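Local coordinates for protein Myo-inositol dehydrogenase (Corynebacterium glutamicum, PDB 3EUW) that probably oxidises myo-inositol with NAD+ as an inositol 2-dehydrogenase of the Gfo/Idh/MocA family, at residues H17-N22 with L93-I98; I69-P74 with V79-R84; K118-F123 with A291-G296; P129-I134 with E280-A285. All blocks are in the same frame, centred on the assembly; numbering follows the deposited sequence.

Contact 1. Residues H17-N22 with L93-I98; sequences HVHAAN and LCEKPI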
# COMPACT_ATOMS: atom_id res chain seq x y z
N HIS A 17 23.12 19.54 -17.31
CA HIS A 17 22.66 20.39 -16.23
C HIS A 17 22.63 19.65 -14.90
O HIS A 17 22.95 20.23 -13.86
CB HIS A 17 21.27 20.94 -16.53
CG HIS A 17 21.28 22.19 -17.36
ND1 HIS A 17 21.63 22.20 -18.70
CD2 HIS A 17 21.01 23.48 -17.04
CE1 HIS A 17 21.57 23.43 -19.16
NE2 HIS A 17 21.20 24.23 -18.17
N VAL A 18 22.25 18.38 -14.93
CA VAL A 18 22.19 17.57 -13.72
C VAL A 18 23.59 17.34 -13.16
O VAL A 18 23.84 17.56 -11.98
CB VAL A 18 21.53 16.20 -14.00
CG1 VAL A 18 21.69 15.29 -12.80
CG2 VAL A 18 20.07 16.39 -14.33
N HIS A 19 24.52 16.90 -13.99
CA HIS A 19 25.88 16.67 -13.52
C HIS A 19 26.51 17.96 -12.98
O HIS A 19 27.10 17.97 -11.90
CB HIS A 19 26.74 16.11 -14.64
CG HIS A 19 26.39 14.71 -15.03
ND1 HIS A 19 26.37 13.67 -14.12
CD2 HIS A 19 26.08 14.16 -16.23
CE1 HIS A 19 26.07 12.55 -14.74
NE2 HIS A 19 25.89 12.82 -16.03
N ALA A 20 26.37 19.05 -13.73
CA ALA A 20 26.93 20.34 -13.31
C ALA A 20 26.41 20.69 -11.94
O ALA A 20 27.19 21.01 -11.04
CB ALA A 20 26.57 21.45 -14.33
N ALA A 21 25.09 20.63 -11.77
CA ALA A 21 24.50 20.96 -10.48
C ALA A 21 24.96 19.99 -9.38
O ALA A 21 25.12 20.39 -8.23
CB ALA A 21 22.98 20.94 -10.59
N ASN A 22 25.17 18.73 -9.73
CA ASN A 22 25.63 17.76 -8.74
C ASN A 22 27.09 17.97 -8.36
O ASN A 22 27.47 17.81 -7.21
CB ASN A 22 25.42 16.32 -9.23
CG ASN A 22 23.95 15.92 -9.22
OD1 ASN A 22 23.15 16.50 -8.49
ND2 ASN A 22 23.60 14.92 -10.02
N LEU A 93 33.82 9.51 -16.79
CA LEU A 93 32.51 8.95 -16.47
C LEU A 93 31.70 9.26 -17.72
O LEU A 93 31.44 10.42 -18.03
CB LEU A 93 31.90 9.64 -15.24
CG LEU A 93 30.39 9.44 -15.05
CD1 LEU A 93 30.06 7.95 -14.93
CD2 LEU A 93 29.93 10.22 -13.83
N CYS A 94 31.29 8.21 -18.43
CA CYS A 94 30.56 8.39 -19.67
C CYS A 94 29.13 7.87 -19.68
O CYS A 94 28.87 6.74 -19.25
CB CYS A 94 31.35 7.72 -20.81
SG CYS A 94 30.69 8.01 -22.46
N GLU A 95 28.20 8.69 -20.15
CA GLU A 95 26.81 8.28 -20.25
C GLU A 95 26.78 7.16 -21.26
O GLU A 95 27.54 7.16 -22.22
CB GLU A 95 25.92 9.40 -20.77
CG GLU A 95 25.56 10.46 -19.76
CD GLU A 95 24.76 9.90 -18.61
OE1 GLU A 95 23.79 9.16 -18.89
OE2 GLU A 95 25.09 10.21 -17.45
N LYS A 96 25.89 6.19 -21.05
CA LYS A 96 25.77 5.07 -21.96
C LYS A 96 25.28 5.58 -23.33
O LYS A 96 24.62 6.60 -23.42
CB LYS A 96 24.79 4.04 -21.36
CG LYS A 96 23.59 3.64 -22.21
CD LYS A 96 22.50 4.70 -22.28
CE LYS A 96 21.32 4.15 -23.06
NZ LYS A 96 20.43 5.18 -23.65
N PRO A 97 25.68 4.91 -24.43
CA PRO A 97 26.53 3.72 -24.50
C PRO A 97 27.93 4.18 -24.93
O PRO A 97 28.16 5.36 -25.13
CB PRO A 97 25.86 2.91 -25.59
CG PRO A 97 25.54 4.00 -26.59
CD PRO A 97 25.06 5.18 -25.74
N ILE A 98 28.86 3.24 -25.05
CA ILE A 98 30.20 3.60 -25.48
C ILE A 98 30.02 4.08 -26.91
O ILE A 98 30.62 5.07 -27.34
CB ILE A 98 31.15 2.39 -25.44
CG1 ILE A 98 31.35 1.93 -23.99
CG2 ILE A 98 32.48 2.76 -26.07
CD1 ILE A 98 32.14 0.66 -23.85
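A single hydrogen bond, from His19 NE2 to Glu95 OE2 at 3.1 Å, makes up the whole residue contact here and bridges two backbones whose nearest CA atoms, those of His19 and Leu93, stay 10.6 Å apart. Two polar side chains cover that gap from opposite directions. On helix 14-25, which follows the first strand of the Rossmann fold, His19 holds its CG anti to the carbonyl carbon, and the imidazole extends from the helix toward the end of strand 92-94. From the other side comes Glu95, whose bend at chi2 (-63°) turns its carboxylate to the ring.

The two flat groups meet unequally. OE2 lies at the ring edge, practically in the imidazole plane, whereas the NE2 donor reaches OE2 on its anti side, 30° out of the carboxylate plane. Glu95 opens the sequence Glu95-Lys96-Pro97, with a cis peptide before the proline, which matches the EKP signature of Gfo/Idh/MocA oxidoreductases. His19 itself lies close to the glycine-rich turn of the presumed dinucleotide-binding site, formed by Gly11, Gly13 and Gly16. The bond thus joins the helix that follows this presumed turn to the start of the EKP sequence. Its chemistry implies a hydrogen on NE2, and though moderately bent, with an N-H...O angle of 154°, the bond would limit rotation of the imidazole through its NE2 edge.

Contact 2. Residues I69-P74 with V79-R84; sequences IVIGSP and VDLITR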
# COMPACT_ATOMS: atom_id res chain seq x y z
N ILE A 69 36.71 13.68 -16.07
CA ILE A 69 35.77 14.14 -17.08
C ILE A 69 34.42 13.42 -17.04
O ILE A 69 34.35 12.24 -16.74
CB ILE A 69 36.40 13.95 -18.46
CG1 ILE A 69 37.44 15.04 -18.68
CG2 ILE A 69 35.34 13.92 -19.54
CD1 ILE A 69 38.21 14.90 -19.96
N VAL A 70 33.36 14.18 -17.31
CA VAL A 70 32.00 13.65 -17.36
C VAL A 70 31.50 13.87 -18.79
O VAL A 70 31.48 15.00 -19.28
CB VAL A 70 31.07 14.38 -16.38
CG1 VAL A 70 29.64 13.89 -16.56
CG2 VAL A 70 31.53 14.14 -14.96
N ILE A 71 31.10 12.79 -19.45
CA ILE A 71 30.63 12.90 -20.82
C ILE A 71 29.11 12.83 -20.95
O ILE A 71 28.52 11.74 -20.96
CB ILE A 71 31.28 11.79 -21.68
CG1 ILE A 71 32.80 11.91 -21.61
CG2 ILE A 71 30.81 11.91 -23.13
CD1 ILE A 71 33.54 10.83 -22.36
N GLY A 72 28.49 14.00 -21.05
CA GLY A 72 27.05 14.08 -21.18
C GLY A 72 26.62 14.63 -22.53
O GLY A 72 25.52 15.16 -22.67
N SER A 73 27.50 14.50 -23.52
CA SER A 73 27.23 14.98 -24.86
C SER A 73 26.65 13.82 -25.68
O SER A 73 26.57 12.70 -25.18
CB SER A 73 28.54 15.49 -25.49
OG SER A 73 29.58 14.55 -25.35
N PRO A 74 26.26 14.07 -26.94
CA PRO A 74 25.68 13.01 -27.79
C PRO A 74 26.52 11.75 -27.94
O PRO A 74 27.74 11.78 -27.91
CB PRO A 74 25.45 13.72 -29.12
CG PRO A 74 25.17 15.14 -28.69
CD PRO A 74 26.23 15.37 -27.64
N VAL A 79 33.03 7.74 -28.13
CA VAL A 79 34.28 7.04 -28.37
C VAL A 79 35.44 8.02 -28.45
O VAL A 79 36.53 7.75 -27.97
CB VAL A 79 34.25 6.22 -29.68
CG1 VAL A 79 35.67 5.78 -30.06
CG2 VAL A 79 33.37 5.00 -29.49
N ASP A 80 35.19 9.18 -29.06
CA ASP A 80 36.22 10.19 -29.21
C ASP A 80 36.67 10.75 -27.86
O ASP A 80 37.86 10.73 -27.55
CB ASP A 80 35.71 11.34 -30.09
CG ASP A 80 36.72 12.46 -30.25
OD1 ASP A 80 37.87 12.18 -30.65
OD2 ASP A 80 36.37 13.63 -29.96
N LEU A 81 35.71 11.22 -27.07
CA LEU A 81 36.02 11.79 -25.76
C LEU A 81 36.64 10.76 -24.80
O LEU A 81 37.57 11.09 -24.05
CB LEU A 81 34.76 12.41 -25.15
CG LEU A 81 34.28 13.65 -25.90
CD1 LEU A 81 32.94 14.12 -25.36
CD2 LEU A 81 35.32 14.76 -25.77
N ILE A 82 36.14 9.54 -24.82
CA ILE A 82 36.69 8.51 -23.96
C ILE A 82 38.17 8.31 -24.29
O ILE A 82 39.01 8.31 -23.40
CB ILE A 82 35.95 7.16 -24.15
CG1 ILE A 82 34.58 7.23 -23.46
CG2 ILE A 82 36.80 6.01 -23.60
CD1 ILE A 82 33.71 6.00 -23.67
N THR A 83 38.47 8.15 -25.58
CA THR A 83 39.83 7.94 -26.05
C THR A 83 40.77 9.08 -25.66
O THR A 83 41.82 8.84 -25.06
CB THR A 83 39.85 7.76 -27.59
OG1 THR A 83 39.04 6.64 -27.96
CG2 THR A 83 41.27 7.53 -28.07
N ARG A 84 40.40 10.31 -25.99
CA ARG A 84 41.24 11.46 -25.67
C ARG A 84 41.55 11.56 -24.17
O ARG A 84 42.69 11.78 -23.78
CB ARG A 84 40.57 12.76 -26.09
CG ARG A 84 40.28 12.91 -27.57
CD ARG A 84 39.94 14.36 -27.85
NE ARG A 84 39.49 14.62 -29.21
CZ ARG A 84 39.47 15.83 -29.76
NH1 ARG A 84 39.88 16.88 -29.06
NH2 ARG A 84 39.03 15.99 -31.00
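The beta-alpha-beta unit formed by strand 68-71, helix 78-87 and strand 92-94 is a repeating element of the Rossmann fold, and this contact is the packing of its first strand against its helix. Ile71 carries it, meeting Leu81 where the backbones come nearest. With CG1 anti to the carbonyl carbon (chi1 -58°) and the chain extended beyond, Ile71 drives CD1 into the helix, 3.4 Å from Leu81 CB, a carbon pair tighter than ordinary van der Waals contact. The other branch lies alongside the leucine end: Ile71 CG2 is 3.8 Å from Leu81 CD1. Ile82 takes part although its CB points away from the strand, since its CG1 still lies 3.9 Å from Ile71 CD1; the same methyl touches two successive helix residues.

Beyond the strand, Ser73 OG approaches Leu81 CD1 to 3.4 Å; the hydroxyl's polar partner is Thr77, at the turn leading into the helix. No hydrogen bond crosses between the segments, and two polar pairs form within the helix. Thr83 OG1 donates to Val79 O at 2.7 Å, and this carbonyl also accepts Thr83 N from the opposite face of its plane. One turn apart, Arg84 NE and Asp80 OD1 form a salt bridge of 3.3 Å, while Arg84 NH1 has an outside partner in Asp58. Around this core, Leu81 also touches Phe10 of strand 5-10, while Val79 and Thr83 rest on Cys108 of helix 102-112.

Contact 3. Residues K118-F123 with A291-G296; sequences KVMLGF and ATFAQG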
# COMPACT_ATOMS: atom_id res chain seq x y z
N LYS A 118 40.18 3.30 -16.77
CA LYS A 118 39.89 4.65 -16.28
C LYS A 118 38.51 5.11 -16.74
O LYS A 118 38.13 6.27 -16.57
CB LYS A 118 40.96 5.63 -16.77
CG LYS A 118 42.28 5.51 -16.01
CD LYS A 118 43.32 6.51 -16.52
CE LYS A 118 44.62 6.43 -15.71
NZ LYS A 118 44.43 6.88 -14.29
N VAL A 119 37.74 4.19 -17.31
CA VAL A 119 36.41 4.53 -17.77
C VAL A 119 35.33 3.98 -16.84
O VAL A 119 35.35 2.80 -16.47
CB VAL A 119 36.15 3.98 -19.19
CG1 VAL A 119 34.79 4.46 -19.69
CG2 VAL A 119 37.24 4.46 -20.13
N MSE A 120 34.41 4.85 -16.44
CA MSE A 120 33.29 4.43 -15.64
C MSE A 120 32.05 4.63 -16.50
O MSE A 120 31.87 5.70 -17.09
CB MSE A 120 33.15 5.28 -14.38
CG MSE A 120 31.94 4.86 -13.60
SE MSE A 120 31.89 5.77 -11.90
CE MSE A 120 30.27 4.94 -11.10
N LEU A 121 31.20 3.62 -16.60
CA LEU A 121 29.99 3.75 -17.42
C LEU A 121 28.86 4.26 -16.56
O LEU A 121 28.66 3.79 -15.44
CB LEU A 121 29.62 2.44 -18.10
CG LEU A 121 29.81 2.70 -19.59
CD1 LEU A 121 31.24 2.37 -20.00
CD2 LEU A 121 28.83 1.89 -20.39
N GLY A 122 28.12 5.23 -17.10
CA GLY A 122 27.04 5.85 -16.34
C GLY A 122 25.71 5.14 -16.25
O GLY A 122 24.68 5.75 -16.55
N PHE A 123 25.71 3.87 -15.84
CA PHE A 123 24.44 3.15 -15.67
C PHE A 123 23.96 3.55 -14.28
O PHE A 123 24.12 2.82 -13.31
CB PHE A 123 24.65 1.64 -15.76
CG PHE A 123 24.93 1.16 -17.15
CD1 PHE A 123 23.99 1.33 -18.16
CD2 PHE A 123 26.13 0.53 -17.46
CE1 PHE A 123 24.25 0.88 -19.47
CE2 PHE A 123 26.40 0.08 -18.75
CZ PHE A 123 25.45 0.26 -19.76
N ALA A 291 29.51 10.60 -6.74
CA ALA A 291 30.34 10.37 -5.56
C ALA A 291 31.24 9.16 -5.78
O ALA A 291 32.41 9.18 -5.41
CB ALA A 291 29.46 10.15 -4.33
N THR A 292 30.69 8.11 -6.37
CA THR A 292 31.45 6.90 -6.64
C THR A 292 32.55 7.18 -7.66
O THR A 292 33.62 6.57 -7.62
CB THR A 292 30.52 5.78 -7.14
OG1 THR A 292 29.62 5.45 -6.09
CG2 THR A 292 31.28 4.53 -7.53
N PHE A 293 32.28 8.12 -8.56
CA PHE A 293 33.25 8.49 -9.58
C PHE A 293 34.41 9.18 -8.90
O PHE A 293 35.57 8.90 -9.18
CB PHE A 293 32.61 9.44 -10.60
CG PHE A 293 33.53 9.86 -11.71
CD1 PHE A 293 34.28 8.92 -12.41
CD2 PHE A 293 33.60 11.20 -12.10
CE1 PHE A 293 35.09 9.30 -13.47
CE2 PHE A 293 34.41 11.59 -13.16
CZ PHE A 293 35.15 10.64 -13.85
N ALA A 294 34.08 10.10 -7.99
CA ALA A 294 35.10 10.82 -7.25
C ALA A 294 36.00 9.87 -6.45
O ALA A 294 37.22 10.01 -6.46
CB ALA A 294 34.44 11.82 -6.31
N GLN A 295 35.40 8.90 -5.76
CA GLN A 295 36.18 7.96 -4.97
C GLN A 295 37.08 7.10 -5.86
O GLN A 295 38.17 6.72 -5.46
CB GLN A 295 35.26 7.07 -4.13
CG GLN A 295 35.96 6.15 -3.13
CD GLN A 295 36.83 6.90 -2.13
OE1 GLN A 295 36.38 7.85 -1.48
NE2 GLN A 295 38.08 6.48 -2.00
N GLY A 296 36.61 6.80 -7.07
CA GLY A 296 37.39 6.01 -7.99
C GLY A 296 38.59 6.80 -8.49
O GLY A 296 39.67 6.25 -8.74
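Met120, deposited as selenomethionine, makes a Met-aromatic contact with Phe293 where helix 283-299 lies against strand 119-121, the last strand of the parallel Rossmann sheet. The methionine side chain is almost fully stretched. Its CG stands anti to the backbone N (chi1 178°) and the remaining torsions are also near anti, which sends SE and CE straight out from the sheet to the helix. Near its end the chain touches two consecutive helix residues with different atoms. SE lies against the root of Phe293, 3.8 Å from its CA and 4.0 Å from its CB, and CE continues past it to Thr292.

Phe293 likewise has CG anti to the backbone N, which points the ring down toward the sheet, beside the selenium. SE is consequently 5.2 Å from the ring centroid, with the line between them 68° off the ring normal, an oblique approach in which the nearest ring atom is CD1. The far end of the phenyl group reaches Leu93 of the adjoining strand 92-94, and the same ring meets that of Phe303.

Thr292 sorts its two branches. OG1 sits beside the backbone N and bonds back to Ala288 O of the preceding turn, while the methyl, anti to the backbone N, turns to the methionine. The two side chains cross at about a right angle, and the methyl groups meet with Met120 CE 3.7 Å from Thr292 CG2.

Contact 4. Residues P129-I134 with E280-A285; sequences PSFAAI and ERYDAA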
# COMPACT_ATOMS: atom_id res chain seq x y z
N PRO A 129 18.98 4.19 -4.64
CA PRO A 129 18.92 3.59 -3.30
C PRO A 129 18.10 2.29 -3.24
O PRO A 129 18.59 1.27 -2.73
CB PRO A 129 18.34 4.71 -2.42
CG PRO A 129 18.87 5.95 -3.08
CD PRO A 129 18.73 5.65 -4.58
N SER A 130 16.88 2.33 -3.77
CA SER A 130 16.01 1.15 -3.75
C SER A 130 16.62 -0.02 -4.52
O SER A 130 16.81 -1.09 -3.97
CB SER A 130 14.63 1.49 -4.34
OG SER A 130 14.01 2.55 -3.62
N PHE A 131 16.94 0.19 -5.79
CA PHE A 131 17.54 -0.88 -6.58
C PHE A 131 18.88 -1.36 -5.98
O PHE A 131 19.17 -2.56 -5.97
CB PHE A 131 17.78 -0.44 -8.02
CG PHE A 131 16.52 -0.08 -8.77
CD1 PHE A 131 15.30 -0.69 -8.48
CD2 PHE A 131 16.56 0.87 -9.79
CE1 PHE A 131 14.14 -0.34 -9.17
CE2 PHE A 131 15.43 1.23 -10.49
CZ PHE A 131 14.20 0.62 -10.19
N ALA A 132 19.70 -0.44 -5.48
CA ALA A 132 20.99 -0.82 -4.91
C ALA A 132 20.79 -1.63 -3.64
O ALA A 132 21.50 -2.61 -3.40
CB ALA A 132 21.83 0.43 -4.62
N ALA A 133 19.81 -1.24 -2.84
CA ALA A 133 19.50 -1.95 -1.60
C ALA A 133 19.12 -3.40 -1.93
O ALA A 133 19.64 -4.35 -1.33
CB ALA A 133 18.36 -1.26 -0.87
N ILE A 134 18.22 -3.56 -2.90
CA ILE A 134 17.78 -4.89 -3.31
C ILE A 134 18.96 -5.75 -3.76
O ILE A 134 19.04 -6.92 -3.43
CB ILE A 134 16.76 -4.80 -4.47
CG1 ILE A 134 15.51 -4.08 -3.99
CG2 ILE A 134 16.42 -6.21 -4.98
CD1 ILE A 134 14.44 -3.92 -5.08
N GLU A 280 14.19 13.35 -12.34
CA GLU A 280 13.56 13.42 -11.02
C GLU A 280 13.58 12.07 -10.31
O GLU A 280 13.88 11.99 -9.12
CB GLU A 280 12.11 13.88 -11.14
CG GLU A 280 11.90 15.25 -11.74
CD GLU A 280 10.43 15.66 -11.68
OE1 GLU A 280 9.59 14.93 -12.26
OE2 GLU A 280 10.12 16.69 -11.04
N ARG A 281 13.22 11.02 -11.04
CA ARG A 281 13.18 9.69 -10.46
C ARG A 281 14.56 9.29 -9.96
O ARG A 281 14.69 8.72 -8.89
CB ARG A 281 12.70 8.67 -11.49
CG ARG A 281 12.82 7.22 -11.02
CD ARG A 281 12.03 6.97 -9.73
NE ARG A 281 12.26 5.62 -9.23
CZ ARG A 281 13.39 5.22 -8.65
NH1 ARG A 281 14.41 6.06 -8.49
NH2 ARG A 281 13.51 3.97 -8.24
N TYR A 282 15.58 9.64 -10.73
CA TYR A 282 16.94 9.27 -10.37
C TYR A 282 17.82 10.36 -9.79
O TYR A 282 19.04 10.31 -9.91
CB TYR A 282 17.61 8.61 -11.59
CG TYR A 282 16.98 7.28 -11.90
CD1 TYR A 282 16.93 6.28 -10.93
CD2 TYR A 282 16.37 7.03 -13.13
CE1 TYR A 282 16.29 5.07 -11.17
CE2 TYR A 282 15.73 5.82 -13.39
CZ TYR A 282 15.70 4.84 -12.40
OH TYR A 282 15.06 3.65 -12.65
N ASP A 283 17.20 11.33 -9.12
CA ASP A 283 17.96 12.42 -8.53
C ASP A 283 19.05 11.85 -7.62
O ASP A 283 20.23 12.12 -7.82
CB ASP A 283 17.04 13.35 -7.73
CG ASP A 283 17.77 14.56 -7.19
OD1 ASP A 283 17.44 15.69 -7.61
OD2 ASP A 283 18.69 14.39 -6.37
N ALA A 284 18.65 11.06 -6.64
CA ALA A 284 19.62 10.47 -5.72
C ALA A 284 20.66 9.61 -6.45
O ALA A 284 21.85 9.66 -6.12
CB ALA A 284 18.90 9.63 -4.66
N ALA A 285 20.22 8.84 -7.43
CA ALA A 285 21.13 7.97 -8.18
C ALA A 285 22.26 8.73 -8.86
O ALA A 285 23.42 8.30 -8.80
CB ALA A 285 20.35 7.16 -9.22
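Two torsions set up the meeting of Phe131 with Arg281 and Tyr282: Phe131 places its CG anti to the carbonyl carbon (chi1 -62°), directing the ring to the opposite segment, and Arg281 bends at chi2 (58°), bringing NH2 of its guanidinium over that ring. Arg281 NH2 lies above one face, 3.9 Å from Phe131 CZ, the two planes 31° apart. Tyr282 comes to the rim instead. Its OH is 3.3 Å from Phe131 CE2, in the plane of the phenyl ring, and the side chains cross at about a right angle. Meanwhile Arg281 CG sits over the centre of the tyrosine ring. Nearer the surface, Pro129 CD touches Ala284 CB at 4.0 Å.

These groups join the start of helix 129-139, packed on the large mixed sheet, to the break between helices 278-281 and 283-299. Ser130 also bonds to Thr259 of a neighbouring subunit, placing the helix at an interface of the tetramer. The polar ends find partners elsewhere: Tyr282 OH bonds to Gln239, and Arg281 NH1 forms a salt bridge with Asp128, whose other oxygen accepts Phe131 N. That shared carboxylate probably balances the arginine's charge and positions it, with NH2 also resting over the Phe131 face.

From the N terminus, helix 14-25 opens contact 1, which waits for strand 92-94 and its following loop to close it. Contact 2 opens and closes within that span, between neighbours in sequence, so the pair is a short closure held inside a longer one. Only afterwards does contact 3 open at strand 119-121. Contact 4 opens next, at helix 129-139, spans most strands of the large mixed sheet and closes at 280-285, just before 291-296 closes contact 3; it is thus enclosed by contact 3, and none cross. Contacts 1, 2 and 3 share the parallel sheet, whereas helix 283-299 serves contacts 3 and 4, tying the Rossmann half to the C-terminal half.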